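Local structure of hypothetical protein, similar to alpha-acetolactate decarboxylase (Staphylococcus aureus subsp. aureus, 1XV2) at residues A[7-12]-A[77-82]; A[26-31]-A[66-71]; A[112-117]-A[201-206]; A[20-25]-A[137-142]. The protein probably acts as an alpha-acetolactate decarboxylase, a zinc-containing enzyme that would convert acetolactate to acetoin with release of carbon dioxide. One frame throughout, in Å; residues are numbered along the deposited sequence.

Interaction 1. Residues A[7-12]-A[77-82]; sequences VLYQHG and ASITNF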
loop_
_atom_site.group_PDB
_atom_site.type_symbol
_atom_site.label_atom_id
_atom_site.label_comp_id
_atom_site.label_asym_id
_atom_site.label_seq_id
_atom_site.Cartn_x
_atom_site.Cartn_y
_atom_site.Cartn_z
ATOM N N VAL A 7 9.626 3.562 -9.594
ATOM C CA VAL A 7 8.737 2.612 -8.936
ATOM C C VAL A 7 9.423 1.792 -7.859
ATOM O O VAL A 7 10.512 1.261 -8.064
ATOM C CB VAL A 7 8.122 1.623 -9.956
ATOM C CG1 VAL A 7 7.217 0.628 -9.243
ATOM C CG2 VAL A 7 7.344 2.382 -11.010
ATOM N N LEU A 8 8.777 1.699 -6.704
ATOM C CA LEU A 8 9.297 0.907 -5.600
ATOM C C LEU A 8 8.494 -0.386 -5.602
ATOM O O LEU A 8 7.270 -0.356 -5.516
ATOM C CB LEU A 8 9.104 1.633 -4.267
ATOM C CG LEU A 8 9.382 0.799 -3.013
ATOM C CD1 LEU A 8 10.753 0.162 -3.110
ATOM C CD2 LEU A 8 9.293 1.683 -1.781
ATOM N N TYR A 9 9.183 -1.513 -5.706
ATOM C CA TYR A 9 8.520 -2.811 -5.728
ATOM C C TYR A 9 8.618 -3.516 -4.384
ATOM O O TYR A 9 9.695 -3.612 -3.797
ATOM C CB TYR A 9 9.147 -3.707 -6.797
ATOM C CG TYR A 9 8.497 -5.070 -6.917
ATOM C CD1 TYR A 9 7.349 -5.251 -7.692
ATOM C CD2 TYR A 9 9.042 -6.182 -6.273
ATOM C CE1 TYR A 9 6.762 -6.511 -7.828
ATOM C CE2 TYR A 9 8.464 -7.445 -6.400
ATOM C CZ TYR A 9 7.327 -7.602 -7.182
ATOM O OH TYR A 9 6.767 -8.850 -7.332
ATOM N N GLN A 10 7.492 -4.020 -3.899
ATOM C CA GLN A 10 7.495 -4.731 -2.635
ATOM C C GLN A 10 6.739 -6.049 -2.746
ATOM O O GLN A 10 5.627 -6.104 -3.275
ATOM C CB GLN A 10 6.894 -3.861 -1.522
ATOM C CG GLN A 10 6.981 -4.490 -0.136
ATOM C CD GLN A 10 6.740 -3.497 0.997
ATOM O OE1 GLN A 10 7.647 -2.774 1.410
ATOM N NE2 GLN A 10 5.512 -3.459 1.498
ATOM N N HIS A 11 7.369 -7.115 -2.271
ATOM C CA HIS A 11 6.750 -8.431 -2.284
ATOM C C HIS A 11 6.399 -8.742 -0.839
ATOM O O HIS A 11 7.284 -8.837 0.014
ATOM C CB HIS A 11 7.712 -9.494 -2.819
ATOM C CG HIS A 11 7.173 -10.888 -2.715
ATOM N ND1 HIS A 11 6.202 -11.377 -3.563
ATOM C CD2 HIS A 11 7.420 -11.872 -1.817
ATOM C CE1 HIS A 11 5.873 -12.601 -3.189
ATOM N NE2 HIS A 11 6.596 -12.924 -2.132
ATOM N N GLY A 12 5.109 -8.899 -0.566
ATOM C CA GLY A 12 4.684 -9.168 0.795
ATOM C C GLY A 12 4.761 -7.869 1.567
ATOM O O GLY A 12 5.096 -6.827 0.994
ATOM N N ALA A 77 10.228 -8.637 0.717
ATOM C CA ALA A 77 11.324 -7.945 0.050
ATOM C C ALA A 77 10.898 -6.615 -0.560
ATOM O O ALA A 77 9.758 -6.455 -0.985
ATOM C CB ALA A 77 11.902 -8.839 -1.042
ATOM N N SER A 78 11.831 -5.666 -0.594
ATOM C CA SER A 78 11.600 -4.351 -1.179
ATOM C C SER A 78 12.769 -4.108 -2.122
ATOM O O SER A 78 13.926 -4.270 -1.727
ATOM C CB SER A 78 11.578 -3.272 -0.095
ATOM O OG SER A 78 10.544 -3.517 0.843
ATOM N N ILE A 79 12.482 -3.723 -3.363
ATOM C CA ILE A 79 13.552 -3.499 -4.330
ATOM C C ILE A 79 13.212 -2.422 -5.357
ATOM O O ILE A 79 12.049 -2.089 -5.566
ATOM C CB ILE A 79 13.891 -4.813 -5.069
ATOM C CG1 ILE A 79 15.310 -4.750 -5.630
ATOM C CG2 ILE A 79 12.891 -5.046 -6.200
ATOM C CD1 ILE A 79 15.810 -6.081 -6.178
ATOM N N THR A 80 14.239 -1.878 -6.000
ATOM C CA THR A 80 14.027 -0.842 -6.998
ATOM C C THR A 80 15.189 -0.729 -7.973
ATOM O O THR A 80 16.302 -1.173 -7.684
ATOM C CB THR A 80 13.846 0.537 -6.330
ATOM O OG1 THR A 80 13.483 1.508 -7.320
ATOM C CG2 THR A 80 15.147 0.976 -5.662
ATOM N N ASN A 81 14.906 -0.161 -9.141
ATOM C CA ASN A 81 15.929 0.088 -10.149
ATOM C C ASN A 81 16.399 1.469 -9.727
ATOM O O ASN A 81 15.841 2.481 -10.151
ATOM C CB ASN A 81 15.323 0.153 -11.551
ATOM C CG ASN A 81 14.844 -1.193 -12.039
ATOM O OD1 ASN A 81 15.603 -2.165 -12.060
ATOM N ND2 ASN A 81 13.577 -1.261 -12.441
ATOM N N PHE A 82 17.411 1.501 -8.868
ATOM C CA PHE A 82 17.924 2.753 -8.332
ATOM C C PHE A 82 18.422 3.766 -9.350
ATOM O O PHE A 82 19.391 3.531 -10.064
ATOM C CB PHE A 82 19.032 2.480 -7.314
ATOM C CG PHE A 82 19.327 3.651 -6.423
ATOM C CD1 PHE A 82 18.338 4.169 -5.593
ATOM C CD2 PHE A 82 20.583 4.252 -6.425
ATOM C CE1 PHE A 82 18.592 5.270 -4.776
ATOM C CE2 PHE A 82 20.848 5.353 -5.611
ATOM C CZ PHE A 82 19.849 5.862 -4.786
HETATM O O HOH W 1 11.928 0.443 -9.950
#
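Ala-77 and His-11 face each other as an antiparallel hydrogen-bonded pair: Ala-77 N gives its hydrogen to His-11 O at 3.0 Å, and His-11 N returns one to Ala-77 O at 2.8 Å. The same Ala-77 carbonyl also takes a CA-H...O contact from Gln-10. Next comes Ser-78, in a non-hydrogen-bonded pair with Gln-10, where the backbones come closer, 4.4 Å from CA to CA. Here the side chains do the bonding. Ser-78 OG donates to Gln-10 OE1 at 3.0 Å, the hydroxyl tilted slightly from the amide plane, and the extended Gln-10 chain, with CG anti to the backbone N (chi1 -175°), carries the amide out to meet it. The other end of that amide, NE2, is held by Val-170 O and Gln-210 OE1, so the group is fixed from both ends. Ile-79 pairs with Tyr-9 through two backbone bonds, Ile-79 N to Tyr-9 O being 2.8 Å. On the face they share with His-11 and Ala-77, Ile-79 CG2 lies 4.0 Å from Tyr-9 CD2. At Thr-80 the hydroxyl takes over, OG1 donating to Val-7 O at 3.1 Å from well above the carbonyl plane. A water continues the join, donating to Val-7 O and accepting from Asn-81 N. Strand 7-11 lies inside a mixed sheet, between strand 77-80 and the parallel strand 207-211, while strand 37-42 flanks 77-80 on its far side; Leu-8 and Thr-80 pack on Phe-205, and Tyr-9 stacks on His-34.

Interaction 2. Residues A[26-31]-A[66-71]; sequences ATINEL and IELKGD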
loop_
_atom_site.group_PDB
_atom_site.type_symbol
_atom_site.label_atom_id
_atom_site.label_comp_id
_atom_site.label_asym_id
_atom_site.label_seq_id
_atom_site.Cartn_x
_atom_site.Cartn_y
_atom_site.Cartn_z
ATOM N N ALA A 26 8.570 -15.884 -2.817
ATOM C CA ALA A 26 9.133 -15.320 -4.035
ATOM C C ALA A 26 10.608 -15.701 -4.093
ATOM O O ALA A 26 11.249 -15.922 -3.064
ATOM C CB ALA A 26 8.970 -13.804 -4.049
ATOM N N THR A 27 11.138 -15.776 -5.304
ATOM C CA THR A 27 12.525 -16.153 -5.520
ATOM C C THR A 27 13.440 -14.931 -5.625
ATOM O O THR A 27 13.008 -13.862 -6.057
ATOM C CB THR A 27 12.618 -16.999 -6.814
ATOM O OG1 THR A 27 12.800 -18.378 -6.470
ATOM C CG2 THR A 27 13.738 -16.526 -7.702
ATOM N N ILE A 28 14.700 -15.088 -5.225
ATOM C CA ILE A 28 15.662 -13.989 -5.315
ATOM C C ILE A 28 15.729 -13.501 -6.760
ATOM O O ILE A 28 15.691 -12.299 -7.023
ATOM C CB ILE A 28 17.079 -14.434 -4.880
ATOM C CG1 ILE A 28 17.147 -14.555 -3.358
ATOM C CG2 ILE A 28 18.120 -13.436 -5.389
ATOM C CD1 ILE A 28 16.996 -13.225 -2.625
ATOM N N ASN A 29 15.827 -14.448 -7.691
ATOM C CA ASN A 29 15.890 -14.136 -9.115
ATOM C C ASN A 29 14.661 -13.354 -9.569
ATOM O O ASN A 29 14.767 -12.433 -10.378
ATOM C CB ASN A 29 16.006 -15.427 -9.940
ATOM C CG ASN A 29 17.384 -16.065 -9.849
ATOM O OD1 ASN A 29 17.575 -17.211 -10.258
ATOM N ND2 ASN A 29 18.354 -15.324 -9.326
ATOM N N GLU A 30 13.494 -13.724 -9.051
ATOM C CA GLU A 30 12.260 -13.039 -9.419
ATOM C C GLU A 30 12.284 -11.592 -8.921
ATOM O O GLU A 30 11.805 -10.681 -9.600
ATOM C CB GLU A 30 11.049 -13.779 -8.840
ATOM C CG GLU A 30 11.000 -15.253 -9.231
ATOM C CD GLU A 30 9.775 -15.971 -8.694
ATOM O OE1 GLU A 30 9.436 -15.782 -7.506
ATOM O OE2 GLU A 30 9.161 -16.739 -9.463
ATOM N N LEU A 31 12.846 -11.383 -7.735
ATOM C CA LEU A 31 12.938 -10.042 -7.168
ATOM C C LEU A 31 13.892 -9.171 -7.988
ATOM O O LEU A 31 13.603 -8.006 -8.264
ATOM C CB LEU A 31 13.416 -10.116 -5.715
ATOM C CG LEU A 31 12.333 -9.947 -4.646
ATOM C CD1 LEU A 31 11.840 -8.505 -4.649
ATOM C CD2 LEU A 31 11.185 -10.905 -4.903
ATOM N N ILE A 66 27.385 -14.299 2.268
ATOM C CA ILE A 66 27.592 -14.837 0.929
ATOM C C ILE A 66 26.672 -14.246 -0.135
ATOM O O ILE A 66 25.703 -13.550 0.175
ATOM C CB ILE A 66 27.418 -16.384 0.930
ATOM C CG1 ILE A 66 26.068 -16.773 1.540
ATOM C CG2 ILE A 66 28.527 -17.034 1.741
ATOM C CD1 ILE A 66 24.869 -16.449 0.682
ATOM N N GLU A 67 26.992 -14.517 -1.398
ATOM C CA GLU A 67 26.159 -14.047 -2.495
ATOM C C GLU A 67 25.175 -15.179 -2.758
ATOM O O GLU A 67 25.574 -16.331 -2.932
ATOM C CB GLU A 67 26.988 -13.790 -3.752
ATOM C CG GLU A 67 26.232 -12.995 -4.807
ATOM C CD GLU A 67 26.940 -12.957 -6.143
ATOM O OE1 GLU A 67 28.167 -12.735 -6.166
ATOM O OE2 GLU A 67 26.263 -13.138 -7.176
ATOM N N LEU A 68 23.889 -14.853 -2.773
ATOM C CA LEU A 68 22.855 -15.851 -2.995
ATOM C C LEU A 68 22.905 -16.431 -4.405
ATOM O O LEU A 68 23.290 -15.751 -5.357
ATOM C CB LEU A 68 21.484 -15.231 -2.724
ATOM C CG LEU A 68 21.306 -14.721 -1.289
ATOM C CD1 LEU A 68 20.056 -13.870 -1.179
ATOM C CD2 LEU A 68 21.240 -15.903 -0.343
ATOM N N LYS A 69 22.518 -17.695 -4.534
ATOM C CA LYS A 69 22.513 -18.360 -5.831
ATOM C C LYS A 69 21.425 -17.779 -6.729
ATOM O O LYS A 69 21.626 -17.614 -7.934
ATOM C CB LYS A 69 22.285 -19.865 -5.657
ATOM C CG LYS A 69 22.187 -20.627 -6.971
ATOM C CD LYS A 69 21.923 -22.109 -6.743
ATOM C CE LYS A 69 21.779 -22.857 -8.063
ATOM N NZ LYS A 69 21.500 -24.303 -7.847
ATOM N N GLY A 70 20.273 -17.476 -6.137
ATOM C CA GLY A 70 19.175 -16.916 -6.904
ATOM C C GLY A 70 17.856 -17.655 -6.746
ATOM O O GLY A 70 16.786 -17.075 -6.931
ATOM N N ASP A 71 17.926 -18.931 -6.388
ATOM C CA ASP A 71 16.726 -19.746 -6.225
ATOM C C ASP A 71 16.160 -19.715 -4.807
ATOM O O ASP A 71 15.107 -20.298 -4.542
ATOM C CB ASP A 71 17.025 -21.191 -6.624
ATOM C CG ASP A 71 18.044 -21.845 -5.714
ATOM O OD1 ASP A 71 19.148 -21.282 -5.561
ATOM O OD2 ASP A 71 17.740 -22.919 -5.150
#
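Ile-28 and Leu-68 meet at about a right angle, branch end against branch end. Ile-28 CD1 sits only 3.4 Å from Leu-68 CD1, tighter than ordinary van der Waals contact, and Ile-28 CG1 backs it up against the same methyl. Ile-28 has CG1 beside its backbone N and anti to the carbonyl carbon (chi1 -76°), which sends the longer branch to Leu-68 while CG2 rests 3.9 Å from Gly-70 CA. Asn-29 comes at Gly-70 from another direction. Its carboxamide folds back over that peptide, with ND2 3.0 Å from Gly-70 CA, and the backbone does the bonding: Asn-29 N donates to Gly-70 O at 2.9 Å, in the carbonyl plane and on a lone pair. Thr-27 brings its methyl to the same oxygen, CG2 lying 3.2 Å from Gly-70 O. The glycine suits the spot, since its phi of 127° would press a side chain against the preceding carbonyl, and Asn-29 ND2 stands too close to allow one. Within 26-31, Thr-27 N donates to Glu-30 OE1, so the glutamate reaches back to the N-cap residue. This is the first turn of helix 28-32, entered straight from strand 26-27: Asn-29 N, one of the early amides with no acceptor inside the helix, is met by the carbonyl of the loop that leads from strand 65-67 into strand 73-74, the antiparallel partner of 26-27.

Interaction 3. Residues A[112-117]-A[201-206]; sequences FSAVKI and EIQNFE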
loop_
_atom_site.group_PDB
_atom_site.type_symbol
_atom_site.label_atom_id
_atom_site.label_comp_id
_atom_site.label_asym_id
_atom_site.label_seq_id
_atom_site.Cartn_x
_atom_site.Cartn_y
_atom_site.Cartn_z
ATOM N N PHE A 112 7.274 7.548 -0.722
ATOM C CA PHE A 112 8.248 6.498 -0.474
ATOM C C PHE A 112 9.519 7.027 -1.132
ATOM O O PHE A 112 9.447 7.819 -2.075
ATOM C CB PHE A 112 7.833 5.206 -1.182
ATOM C CG PHE A 112 6.852 4.367 -0.416
ATOM C CD1 PHE A 112 7.296 3.442 0.520
ATOM C CD2 PHE A 112 5.487 4.473 -0.661
ATOM C CE1 PHE A 112 6.394 2.627 1.198
ATOM C CE2 PHE A 112 4.576 3.664 0.013
ATOM C CZ PHE A 112 5.033 2.739 0.941
ATOM N N SER A 113 10.674 6.595 -0.644
ATOM C CA SER A 113 11.947 7.014 -1.224
ATOM C C SER A 113 13.005 5.959 -0.947
ATOM O O SER A 113 12.873 5.155 -0.024
ATOM C CB SER A 113 12.398 8.359 -0.644
ATOM O OG SER A 113 12.557 8.281 0.762
ATOM N N ALA A 114 14.053 5.958 -1.758
ATOM C CA ALA A 114 15.137 5.009 -1.594
ATOM C C ALA A 114 16.410 5.783 -1.287
ATOM O O ALA A 114 16.584 6.907 -1.750
ATOM C CB ALA A 114 15.316 4.194 -2.868
ATOM N N VAL A 115 17.297 5.179 -0.506
ATOM C CA VAL A 115 18.549 5.829 -0.163
ATOM C C VAL A 115 19.732 4.897 -0.313
ATOM O O VAL A 115 19.613 3.676 -0.191
ATOM C CB VAL A 115 18.553 6.351 1.291
ATOM C CG1 VAL A 115 17.410 7.324 1.495
ATOM C CG2 VAL A 115 18.451 5.188 2.261
ATOM N N LYS A 116 20.880 5.497 -0.584
ATOM C CA LYS A 116 22.118 4.761 -0.725
ATOM C C LYS A 116 23.169 5.641 -0.075
ATOM O O LYS A 116 23.343 6.798 -0.457
ATOM C CB LYS A 116 22.451 4.527 -2.200
ATOM C CG LYS A 116 23.648 3.611 -2.398
ATOM C CD LYS A 116 23.882 3.273 -3.860
ATOM C CE LYS A 116 25.028 2.281 -3.999
ATOM N NZ LYS A 116 25.261 1.865 -5.411
ATOM N N ILE A 117 23.840 5.096 0.931
ATOM C CA ILE A 117 24.874 5.816 1.662
ATOM C C ILE A 117 26.145 4.988 1.560
ATOM O O ILE A 117 26.233 3.915 2.152
ATOM C CB ILE A 117 24.478 5.971 3.145
ATOM C CG1 ILE A 117 23.121 6.672 3.243
ATOM C CG2 ILE A 117 25.555 6.748 3.895
ATOM C CD1 ILE A 117 22.489 6.619 4.618
ATOM N N GLU A 201 22.776 9.159 -1.778
ATOM C CA GLU A 201 21.976 9.201 -2.997
ATOM C C GLU A 201 20.524 8.920 -2.630
ATOM O O GLU A 201 20.231 7.985 -1.879
ATOM C CB GLU A 201 22.468 8.157 -4.001
ATOM C CG GLU A 201 23.809 8.489 -4.622
ATOM C CD GLU A 201 24.356 7.349 -5.454
ATOM O OE1 GLU A 201 24.728 6.310 -4.868
ATOM O OE2 GLU A 201 24.410 7.487 -6.692
ATOM N N ILE A 202 19.617 9.736 -3.153
ATOM C CA ILE A 202 18.198 9.573 -2.872
ATOM C C ILE A 202 17.393 9.441 -4.159
ATOM O O ILE A 202 17.774 9.974 -5.205
ATOM C CB ILE A 202 17.638 10.782 -2.092
ATOM C CG1 ILE A 202 18.438 11.002 -0.811
ATOM C CG2 ILE A 202 16.177 10.544 -1.740
ATOM C CD1 ILE A 202 17.973 12.202 -0.004
ATOM N N GLN A 203 16.280 8.719 -4.071
ATOM C CA GLN A 203 15.380 8.539 -5.201
ATOM C C GLN A 203 13.956 8.614 -4.665
ATOM O O GLN A 203 13.588 7.863 -3.761
ATOM C CB GLN A 203 15.606 7.187 -5.877
ATOM C CG GLN A 203 14.705 6.973 -7.088
ATOM C CD GLN A 203 14.874 5.609 -7.729
ATOM O OE1 GLN A 203 14.309 5.339 -8.788
ATOM N NE2 GLN A 203 15.650 4.741 -7.088
ATOM N N ASN A 204 13.163 9.530 -5.213
ATOM C CA ASN A 204 11.781 9.700 -4.784
ATOM C C ASN A 204 10.866 8.887 -5.699
ATOM O O ASN A 204 10.998 8.939 -6.919
ATOM C CB ASN A 204 11.406 11.182 -4.827
ATOM C CG ASN A 204 12.391 12.050 -4.058
ATOM O OD1 ASN A 204 12.497 11.961 -2.833
ATOM N ND2 ASN A 204 13.125 12.887 -4.779
ATOM N N PHE A 205 9.939 8.141 -5.104
ATOM C CA PHE A 205 9.029 7.293 -5.869
ATOM C C PHE A 205 7.656 7.896 -6.136
ATOM O O PHE A 205 7.043 8.507 -5.262
ATOM C CB PHE A 205 8.864 5.936 -5.169
ATOM C CG PHE A 205 10.129 5.118 -5.129
ATOM C CD1 PHE A 205 10.730 4.684 -6.309
ATOM C CD2 PHE A 205 10.733 4.808 -3.915
ATOM C CE1 PHE A 205 11.923 3.953 -6.278
ATOM C CE2 PHE A 205 11.926 4.076 -3.873
ATOM C CZ PHE A 205 12.521 3.650 -5.056
ATOM N N GLU A 206 7.182 7.704 -7.362
ATOM C CA GLU A 206 5.882 8.198 -7.788
ATOM C C GLU A 206 4.890 7.039 -7.724
ATOM O O GLU A 206 3.688 7.239 -7.556
ATOM C CB GLU A 206 5.976 8.725 -9.224
ATOM C CG GLU A 206 4.733 9.443 -9.727
ATOM C CD GLU A 206 4.863 9.876 -11.177
ATOM O OE1 GLU A 206 5.960 10.329 -11.567
ATOM O OE2 GLU A 206 3.870 9.775 -11.927
HETATM O O HOH W 2 5.849 7.383 -3.055
#
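Lys-116 and Glu-201 form one hydrogen-bonded backbone pair and Ala-114 and Gln-203 the next, each joined by two bonds; Glu-201 N to Lys-116 O and Ala-114 N to Gln-203 O are both 2.8 Å. Phe-205 N carries the pattern one step further, reaching Phe-112 O at 3.1 Å from a position tilted out of the carbonyl plane. A water then closes the end, accepting from Phe-112 N and donating to Phe-205 O. Between the pairs, Val-115 and Ile-202 send CA-H groups to Glu-201 O and Ala-114 O. These are neighbouring strands of the large, curled antiparallel sheet, in which 154-163 lies along the other edge of 113-118, and Ile-102 of helix 95-105 packs on Val-115 and Ile-202. The apolar contacts gather at Phe-205. Its CG lies anti to the carbonyl carbon (chi1 -65°), and the ring turns back across the partner strand, with CE2 3.5 Å from Ala-114 CB and CD2 4.0 Å from Phe-112 CB. As for charge, Lys-116 and Glu-201 run side by side, pointing the same way. Glu-201 OE1 lies against the lysine's methylenes, 3.3 Å from Lys-116 CD, while Lys-116 NZ stays 4.5 Å from that oxygen, beyond a salt bridge; NZ has a weak, long ion pair with Asp-53.

Interaction 4. Residues A[20-25]-A[137-142]; sequences GLLEGT and TRLIDS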
loop_
_atom_site.group_PDB
_atom_site.type_symbol
_atom_site.label_atom_id
_atom_site.label_comp_id
_atom_site.label_asym_id
_atom_site.label_seq_id
_atom_site.Cartn_x
_atom_site.Cartn_y
_atom_site.Cartn_z
ATOM N N GLY A 20 3.887 -13.540 11.557
ATOM C CA GLY A 20 4.292 -14.932 11.616
ATOM C C GLY A 20 4.292 -15.706 10.311
ATOM O O GLY A 20 4.584 -16.901 10.308
ATOM N N LEU A 21 3.961 -15.048 9.205
ATOM C CA LEU A 21 3.957 -15.728 7.915
ATOM C C LEU A 21 5.345 -15.599 7.301
ATOM O O LEU A 21 5.616 -14.695 6.514
ATOM C CB LEU A 21 2.891 -15.124 6.993
ATOM C CG LEU A 21 1.452 -15.507 7.358
ATOM C CD1 LEU A 21 1.071 -14.894 8.688
ATOM C CD2 LEU A 21 0.506 -15.029 6.271
ATOM N N LEU A 22 6.219 -16.531 7.664
ATOM C CA LEU A 22 7.597 -16.506 7.202
ATOM C C LEU A 22 7.932 -17.409 6.017
ATOM O O LEU A 22 9.098 -17.519 5.641
ATOM C CB LEU A 22 8.518 -16.830 8.380
ATOM C CG LEU A 22 8.138 -16.136 9.695
ATOM C CD1 LEU A 22 9.180 -16.448 10.760
ATOM C CD2 LEU A 22 8.028 -14.627 9.475
ATOM N N GLU A 23 6.930 -18.054 5.427
ATOM C CA GLU A 23 7.182 -18.921 4.278
ATOM C C GLU A 23 7.758 -18.143 3.093
ATOM O O GLU A 23 7.323 -17.031 2.801
ATOM C CB GLU A 23 5.892 -19.624 3.840
ATOM C CG GLU A 23 5.544 -20.860 4.656
ATOM C CD GLU A 23 4.297 -21.568 4.147
ATOM O OE1 GLU A 23 4.144 -21.704 2.915
ATOM O OE2 GLU A 23 3.478 -22.001 4.982
ATOM N N GLY A 24 8.744 -18.725 2.417
ATOM C CA GLY A 24 9.322 -18.068 1.257
ATOM C C GLY A 24 8.282 -18.133 0.158
ATOM O O GLY A 24 7.804 -19.216 -0.172
ATOM N N THR A 25 7.919 -16.989 -0.413
ATOM C CA THR A 25 6.893 -16.972 -1.450
ATOM C C THR A 25 7.343 -16.389 -2.780
ATOM O O THR A 25 6.586 -16.381 -3.752
ATOM C CB THR A 25 5.667 -16.196 -0.967
ATOM O OG1 THR A 25 6.069 -14.880 -0.566
ATOM C CG2 THR A 25 5.030 -16.906 0.214
ATOM N N THR A 137 6.235 -18.477 14.379
ATOM C CA THR A 137 5.637 -17.661 15.432
ATOM C C THR A 137 5.794 -16.211 14.991
ATOM O O THR A 137 6.351 -15.941 13.925
ATOM C CB THR A 137 6.365 -17.821 16.780
ATOM O OG1 THR A 137 7.706 -17.326 16.657
ATOM C CG2 THR A 137 6.401 -19.283 17.205
ATOM N N ARG A 138 5.311 -15.280 15.806
ATOM C CA ARG A 138 5.428 -13.865 15.474
ATOM C C ARG A 138 6.913 -13.509 15.411
ATOM O O ARG A 138 7.697 -13.913 16.268
ATOM C CB ARG A 138 4.701 -13.015 16.519
ATOM C CG ARG A 138 3.218 -13.354 16.644
ATOM C CD ARG A 138 2.499 -12.382 17.562
ATOM N NE ARG A 138 2.425 -11.044 16.983
ATOM C CZ ARG A 138 1.652 -10.716 15.952
ATOM N NH1 ARG A 138 0.876 -11.625 15.378
ATOM N NH2 ARG A 138 1.661 -9.475 15.489
ATOM N N LEU A 139 7.291 -12.754 14.387
ATOM C CA LEU A 139 8.684 -12.373 14.172
ATOM C C LEU A 139 9.352 -11.648 15.340
ATOM O O LEU A 139 10.583 -11.622 15.441
ATOM C CB LEU A 139 8.790 -11.522 12.906
ATOM C CG LEU A 139 10.202 -11.313 12.359
ATOM C CD1 LEU A 139 10.875 -12.662 12.150
ATOM C CD2 LEU A 139 10.136 -10.542 11.053
ATOM N N ILE A 140 8.550 -11.064 16.224
ATOM C CA ILE A 140 9.091 -10.345 17.371
ATOM C C ILE A 140 9.927 -11.277 18.248
ATOM O O ILE A 140 10.868 -10.842 18.920
ATOM C CB ILE A 140 7.958 -9.722 18.225
ATOM C CG1 ILE A 140 8.552 -8.873 19.350
ATOM C CG2 ILE A 140 7.067 -10.818 18.798
ATOM C CD1 ILE A 140 9.398 -7.712 18.862
ATOM N N ASP A 141 9.585 -12.562 18.228
ATOM C CA ASP A 141 10.296 -13.553 19.028
ATOM C C ASP A 141 11.714 -13.751 18.515
ATOM O O ASP A 141 12.625 -14.044 19.284
ATOM C CB ASP A 141 9.555 -14.897 19.018
ATOM C CG ASP A 141 8.148 -14.795 19.581
ATOM O OD1 ASP A 141 7.966 -14.129 20.623
ATOM O OD2 ASP A 141 7.224 -15.391 18.986
ATOM N N SER A 142 11.897 -13.596 17.209
ATOM C CA SER A 142 13.215 -13.751 16.612
ATOM C C SER A 142 14.067 -12.541 16.958
ATOM O O SER A 142 15.221 -12.676 17.373
ATOM C CB SER A 142 13.100 -13.889 15.097
ATOM O OG SER A 142 12.382 -15.062 14.759
#
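The backbone of Gly-20, with no side chain at all, makes the closest approach here: its CA lies 3.3 Å from Thr-137 O, in a CA-H...O contact bent to 127° at the hydrogen. Gly-20 closes helix 14-18 in a Schellman motif, with a positive phi of 114° and two bonds back into the last turn. With those backbone angles a side chain would jam against the carbonyl before it, and the neighbour adds to the constraint, since a CB would also stand close to Thr-137 O. The chain of 137-142 passes right against the helix end, Gly-20 CA lying 4.2 Å from Arg-138 CA. Beyond the glycine, an inverse gamma turn centred on Leu-21 swings the chain round and brings Leu-22 to face the second segment. Leu-22 reaches across with its two methyls: CD1 lies 4.3 Å from Thr-137 O, while CD2 faces Leu-139. Leu-17 of helix 14-18 packs on both leucines, and Leu-139 also bonds through its backbone to Met-18, so the contact joins the end of one short helix to the residues leading into another, 140-143. There the turn is drawn together by Asp-141 N bonding to Arg-138 O and Ser-142 N to Leu-139 O. The guanidinium of Arg-138 looks elsewhere, to a salt bridge with Glu-232 and a bond to Asp-225 O. Leu-139 has its side chain about 8 Å from the bound zinc ion; in the leucine pair the contact is loose, Leu-139 CD1 resting 4.4 Å from Leu-22 CD2.

Interactions 1 and 3 are buried strand pairings, one in each of the two large sheets, and they touch where Leu-8 meets Phe-112 and Thr-80 meets Phe-205; both rest on regular backbone bonds. Interactions 2 and 4 are only partly buried and irregular. In interaction 2 the carbonyl of a glycine meets the start of a helix; in interaction 4 the glycine itself ends a helix and is met by CA-H...O and apolar contact. Leu-31 of interaction 2 packs on Tyr-9 and Ala-77, bringing its helix against interaction 1. A probable hydrogen bond between His-11 and Thr-25 ties interaction 1 to interaction 4, whereas interactions 3 and 4 lie on opposite sides of the chain's centre.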